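PDB 2F4P: hypothetical protein TM1010 from Thermotoga maritima, which is of unknown function but belongs to the cupin superfamily of small beta-barrel proteins, with a histidine-lined pocket inside its barrel. Local coordinates for residues T61-L72 / V96-H107. Residues are numbered along the deposited sequence; the frame is centred on the assembly and turned at random.
Sequences THWHSHPGGQIL and VVEIPPNVVHWH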
loop_
_atom_site.group_PDB
_atom_site.type_symbol
_atom_site.label_atom_id
_atom_site.label_comp_id
_atom_site.label_asym_id
_atom_site.label_seq_id
_atom_site.Cartn_x
_atom_site.Cartn_y
_atom_site.Cartn_z
ATOM N N THR A 61 1.416 -18.708 -2.067
ATOM C CA THR A 61 1.870 -18.886 -0.731
ATOM C C THR A 61 1.432 -20.263 -0.239
ATOM O O THR A 61 0.465 -20.872 -0.756
ATOM C CB THR A 61 1.261 -17.804 0.235
ATOM O OG1 THR A 61 -0.152 -18.038 0.388
ATOM C CG2 THR A 61 1.458 -16.416 -0.296
ATOM N N HIS A 62 2.123 -20.743 0.781
ATOM C CA HIS A 62 1.561 -21.786 1.642
ATOM C C HIS A 62 0.344 -21.231 2.386
ATOM O O HIS A 62 0.118 -20.001 2.435
ATOM C CB HIS A 62 2.617 -22.247 2.638
ATOM C CG HIS A 62 3.760 -22.969 2.000
ATOM N ND1 HIS A 62 4.784 -23.533 2.730
ATOM C CD2 HIS A 62 4.039 -23.226 0.699
ATOM C CE1 HIS A 62 5.638 -24.111 1.907
ATOM N NE2 HIS A 62 5.215 -23.930 0.668
ATOM N N TRP A 63 -0.418 -22.120 3.015
ATOM C CA TRP A 63 -1.409 -21.667 4.004
ATOM C C TRP A 63 -0.695 -20.957 5.159
ATOM O O TRP A 63 0.337 -21.435 5.657
ATOM C CB TRP A 63 -2.203 -22.840 4.563
ATOM C CG TRP A 63 -3.086 -23.560 3.598
ATOM C CD1 TRP A 63 -2.797 -24.718 2.939
ATOM C CD2 TRP A 63 -4.418 -23.190 3.189
ATOM N NE1 TRP A 63 -3.853 -25.098 2.172
ATOM C CE2 TRP A 63 -4.857 -24.172 2.284
ATOM C CE3 TRP A 63 -5.260 -22.104 3.469
ATOM C CZ2 TRP A 63 -6.124 -24.133 1.693
ATOM C CZ3 TRP A 63 -6.532 -22.074 2.880
ATOM C CH2 TRP A 63 -6.950 -23.082 2.025
ATOM N N HIS A 64 -1.268 -19.841 5.620
ATOM C CA HIS A 64 -0.714 -19.125 6.730
ATOM C C HIS A 64 -1.732 -18.123 7.295
ATOM O O HIS A 64 -2.778 -17.878 6.700
ATOM C CB HIS A 64 0.575 -18.420 6.296
ATOM C CG HIS A 64 0.387 -17.345 5.273
ATOM N ND1 HIS A 64 -0.082 -17.584 3.994
ATOM C CD2 HIS A 64 0.673 -16.024 5.329
ATOM C CE1 HIS A 64 -0.105 -16.443 3.321
ATOM N NE2 HIS A 64 0.351 -15.485 4.108
ATOM N N SER A 65 -1.380 -17.523 8.415
ATOM C CA SER A 65 -2.155 -16.446 9.012
ATOM C C SER A 65 -1.209 -15.407 9.631
ATOM O O SER A 65 -0.033 -15.705 9.960
ATOM C CB SER A 65 -3.113 -17.017 10.086
ATOM O OG SER A 65 -2.392 -17.462 11.234
ATOM N N HIS A 66 -1.742 -14.204 9.798
ATOM C CA HIS A 66 -1.053 -13.120 10.471
ATOM C C HIS A 66 -1.882 -12.733 11.693
ATOM O O HIS A 66 -3.048 -12.383 11.549
ATOM C CB HIS A 66 -0.991 -11.895 9.567
ATOM C CG HIS A 66 0.018 -12.008 8.468
ATOM N ND1 HIS A 66 1.307 -11.537 8.606
ATOM C CD2 HIS A 66 -0.055 -12.562 7.242
ATOM C CE1 HIS A 66 1.982 -11.791 7.501
ATOM N NE2 HIS A 66 1.177 -12.405 6.655
ATOM N N PRO A 67 -1.268 -12.720 12.865
ATOM C CA PRO A 67 -1.966 -12.276 14.066
ATOM C C PRO A 67 -2.567 -10.862 13.953
ATOM O O PRO A 67 -3.590 -10.575 14.569
ATOM C CB PRO A 67 -0.874 -12.268 15.131
ATOM C CG PRO A 67 0.147 -13.153 14.659
ATOM C CD PRO A 67 0.099 -13.173 13.153
ATOM N N GLY A 68 -1.909 -9.978 13.207
ATOM C CA GLY A 68 -2.367 -8.617 13.063
ATOM C C GLY A 68 -3.204 -8.346 11.842
ATOM O O GLY A 68 -3.709 -7.229 11.673
ATOM N N GLY A 69 -3.349 -9.326 10.969
ATOM C CA GLY A 69 -4.111 -9.101 9.746
ATOM C C GLY A 69 -3.208 -8.673 8.583
ATOM O O GLY A 69 -1.969 -8.454 8.731
ATOM N N GLN A 70 -3.827 -8.567 7.418
ATOM C CA GLN A 70 -3.099 -8.226 6.197
ATOM C C GLN A 70 -4.069 -7.596 5.205
ATOM O O GLN A 70 -5.258 -7.925 5.202
ATOM C CB GLN A 70 -2.439 -9.525 5.648
ATOM C CG GLN A 70 -1.641 -9.388 4.342
ATOM C CD GLN A 70 -0.932 -10.715 3.924
ATOM O OE1 GLN A 70 -1.510 -11.833 4.000
ATOM N NE2 GLN A 70 0.324 -10.592 3.518
ATOM N N ILE A 71 -3.555 -6.668 4.383
ATOM C CA ILE A 71 -4.304 -6.034 3.317
ATOM C C ILE A 71 -3.537 -6.282 2.008
ATOM O O ILE A 71 -2.331 -6.035 1.949
ATOM C CB ILE A 71 -4.453 -4.514 3.563
ATOM C CG1 ILE A 71 -5.338 -4.242 4.792
ATOM C CG2 ILE A 71 -5.045 -3.798 2.314
ATOM C CD1 ILE A 71 -5.106 -2.869 5.389
ATOM N N LEU A 72 -4.220 -6.777 0.982
ATOM C CA LEU A 72 -3.622 -6.932 -0.348
ATOM C C LEU A 72 -4.243 -5.923 -1.301
ATOM O O LEU A 72 -5.456 -5.680 -1.262
ATOM C CB LEU A 72 -3.874 -8.320 -0.929
ATOM C CG LEU A 72 -3.639 -9.531 -0.027
ATOM C CD1 LEU A 72 -3.852 -10.796 -0.836
ATOM C CD2 LEU A 72 -2.254 -9.505 0.569
ATOM N N VAL A 96 -8.972 -5.032 -3.606
ATOM C CA VAL A 96 -8.422 -4.877 -2.294
ATOM C C VAL A 96 -8.980 -6.013 -1.436
ATOM O O VAL A 96 -10.191 -6.172 -1.340
ATOM C CB VAL A 96 -8.824 -3.536 -1.684
ATOM C CG1 VAL A 96 -8.366 -3.470 -0.216
ATOM C CG2 VAL A 96 -8.234 -2.388 -2.527
ATOM N N VAL A 97 -8.084 -6.772 -0.813
ATOM C CA VAL A 97 -8.442 -7.875 0.059
ATOM C C VAL A 97 -8.106 -7.554 1.512
ATOM O O VAL A 97 -6.941 -7.307 1.840
ATOM C CB VAL A 97 -7.695 -9.169 -0.336
ATOM C CG1 VAL A 97 -8.226 -10.332 0.475
ATOM C CG2 VAL A 97 -7.811 -9.406 -1.821
ATOM N N GLU A 98 -9.130 -7.534 2.356
ATOM C CA GLU A 98 -8.950 -7.375 3.799
ATOM C C GLU A 98 -8.902 -8.754 4.449
ATOM O O GLU A 98 -9.905 -9.484 4.449
ATOM C CB GLU A 98 -10.098 -6.579 4.374
ATOM C CG GLU A 98 -10.106 -5.142 3.928
ATOM C CD GLU A 98 -11.225 -4.341 4.588
ATOM O OE1 GLU A 98 -11.912 -4.851 5.513
ATOM O OE2 GLU A 98 -11.411 -3.207 4.145
ATOM N N ILE A 99 -7.746 -9.114 4.978
ATOM C CA ILE A 99 -7.543 -10.436 5.578
ATOM C C ILE A 99 -7.511 -10.279 7.095
ATOM O O ILE A 99 -6.524 -9.765 7.651
ATOM C CB ILE A 99 -6.246 -11.095 5.078
ATOM C CG1 ILE A 99 -6.191 -11.064 3.543
ATOM C CG2 ILE A 99 -6.105 -12.538 5.640
ATOM C CD1 ILE A 99 -4.893 -11.522 2.960
ATOM N N PRO A 100 -8.585 -10.701 7.776
ATOM C CA PRO A 100 -8.610 -10.416 9.192
ATOM C C PRO A 100 -7.571 -11.163 10.023
ATOM O O PRO A 100 -7.035 -12.196 9.592
ATOM C CB PRO A 100 -10.046 -10.782 9.619
ATOM C CG PRO A 100 -10.796 -10.946 8.363
ATOM C CD PRO A 100 -9.808 -11.416 7.359
ATOM N N PRO A 101 -7.287 -10.630 11.212
ATOM C CA PRO A 101 -6.367 -11.275 12.144
ATOM C C PRO A 101 -6.648 -12.773 12.305
ATOM O O PRO A 101 -7.800 -13.154 12.488
ATOM C CB PRO A 101 -6.617 -10.519 13.439
ATOM C CG PRO A 101 -7.011 -9.149 12.969
ATOM C CD PRO A 101 -7.878 -9.416 11.789
ATOM N N ASN A 102 -5.592 -13.584 12.162
ATOM C CA ASN A 102 -5.581 -15.021 12.408
ATOM C C ASN A 102 -6.343 -15.873 11.422
ATOM O O ASN A 102 -6.351 -17.106 11.563
ATOM C CB ASN A 102 -6.060 -15.337 13.826
ATOM C CG ASN A 102 -5.324 -14.554 14.854
ATOM O OD1 ASN A 102 -4.086 -14.637 14.947
ATOM N ND2 ASN A 102 -6.050 -13.742 15.598
ATOM N N VAL A 103 -6.917 -15.259 10.383
ATOM C CA VAL A 103 -7.629 -16.036 9.366
ATOM C C VAL A 103 -6.594 -16.806 8.517
ATOM O O VAL A 103 -5.642 -16.217 7.991
ATOM C CB VAL A 103 -8.575 -15.160 8.528
ATOM C CG1 VAL A 103 -9.152 -15.928 7.309
ATOM C CG2 VAL A 103 -9.722 -14.660 9.389
ATOM N N VAL A 104 -6.778 -18.111 8.413
ATOM C CA VAL A 104 -5.864 -18.956 7.652
ATOM C C VAL A 104 -6.216 -18.888 6.173
ATOM O O VAL A 104 -7.378 -19.036 5.807
ATOM C CB VAL A 104 -5.812 -20.388 8.209
ATOM C CG1 VAL A 104 -4.925 -21.271 7.285
ATOM C CG2 VAL A 104 -5.287 -20.367 9.646
ATOM N N HIS A 105 -5.232 -18.593 5.323
ATOM C CA HIS A 105 -5.544 -18.318 3.907
ATOM C C HIS A 105 -4.294 -18.565 3.050
ATOM O O HIS A 105 -3.185 -18.786 3.570
ATOM C CB HIS A 105 -5.962 -16.863 3.759
ATOM C CG HIS A 105 -4.826 -15.929 4.000
ATOM N ND1 HIS A 105 -4.424 -15.591 5.276
ATOM C CD2 HIS A 105 -3.929 -15.374 3.157
ATOM C CE1 HIS A 105 -3.359 -14.815 5.201
ATOM N NE2 HIS A 105 -3.035 -14.679 3.930
ATOM N N TRP A 106 -4.489 -18.586 1.754
ATOM C CA TRP A 106 -3.354 -18.470 0.826
ATOM C C TRP A 106 -3.745 -17.496 -0.248
ATOM O O TRP A 106 -4.944 -17.224 -0.445
ATOM C CB TRP A 106 -2.971 -19.818 0.224
ATOM C CG TRP A 106 -4.033 -20.455 -0.632
ATOM C CD1 TRP A 106 -5.022 -21.268 -0.199
ATOM C CD2 TRP A 106 -4.205 -20.331 -2.055
ATOM N NE1 TRP A 106 -5.793 -21.681 -1.256
ATOM C CE2 TRP A 106 -5.326 -21.112 -2.406
ATOM C CE3 TRP A 106 -3.498 -19.671 -3.076
ATOM C CZ2 TRP A 106 -5.772 -21.247 -3.737
ATOM C CZ3 TRP A 106 -3.943 -19.789 -4.396
ATOM C CH2 TRP A 106 -5.064 -20.576 -4.717
ATOM N N HIS A 107 -2.739 -16.956 -0.935
ATOM C CA HIS A 107 -3.005 -16.213 -2.163
ATOM C C HIS A 107 -1.943 -16.524 -3.191
ATOM O O HIS A 107 -0.860 -17.001 -2.869
ATOM C CB HIS A 107 -3.107 -14.687 -1.909
ATOM C CG HIS A 107 -2.017 -14.109 -1.053
ATOM N ND1 HIS A 107 -0.999 -13.335 -1.575
ATOM C CD2 HIS A 107 -1.807 -14.157 0.279
ATOM C CE1 HIS A 107 -0.191 -12.960 -0.602
ATOM N NE2 HIS A 107 -0.647 -13.460 0.533
HETATM O O HOH W 1 -2.111 -15.782 13.277
HETATM O O HOH W 2 -4.406 -13.870 8.727
HETATM O O HOH W 3 -4.967 -11.260 16.851
#
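His64, Gln70, His105 and His107 converge between the two segments on the inner side of a cupin barrel. The His64 and His105 rings meet obliquely, planes 48° apart, with CE1 of His105 over one face of His64. Beyond them the His107 ring is clasped on opposite faces by methyls: Thr61 CG2 lies 3.8 Å from the ring centroid and Leu72 CD1 3.9 Å from it. Gln70, its CG anti to the backbone N (chi1 179°), runs out extended alongside Ile99, and its OE1 accepts a weak, bent bond from His105 NE2 at 3.2 Å. The amide's NE2 binds Tyr51 OH.

A second shell holds the His64 and His105 rings. His105 ND1 donates to Val103 O at 3.0 Å, with the acceptor in the ring plane, while His64 ND1 gives its proton to His62 O at 2.9 Å. Thr61 OG1 reaches that same carbonyl from the opposite face and also takes the backbone N-H of His107. Next to this cluster, the edge of Trp106 points into the face of Trp63 at 86°, and the indole nitrogens bond to Gln82 and Glu139 respectively.

Farther out, antiparallel pairing of 70-72 with 96-99 and a single bridge between His64 and His105 hold the backbones. The two turns are joined where Asn102 N and Gly69 N grip His66 O from opposite faces.

Backbone carbonyls, through ND1, probably set the His64 and His105 ring rotations, turning His64 NE2 toward an unknown ligand, probably from the crystallisation liquor, that also bonds NE2 of His66, His107 and Gln70, consistent with a polar pocket arranged in advance.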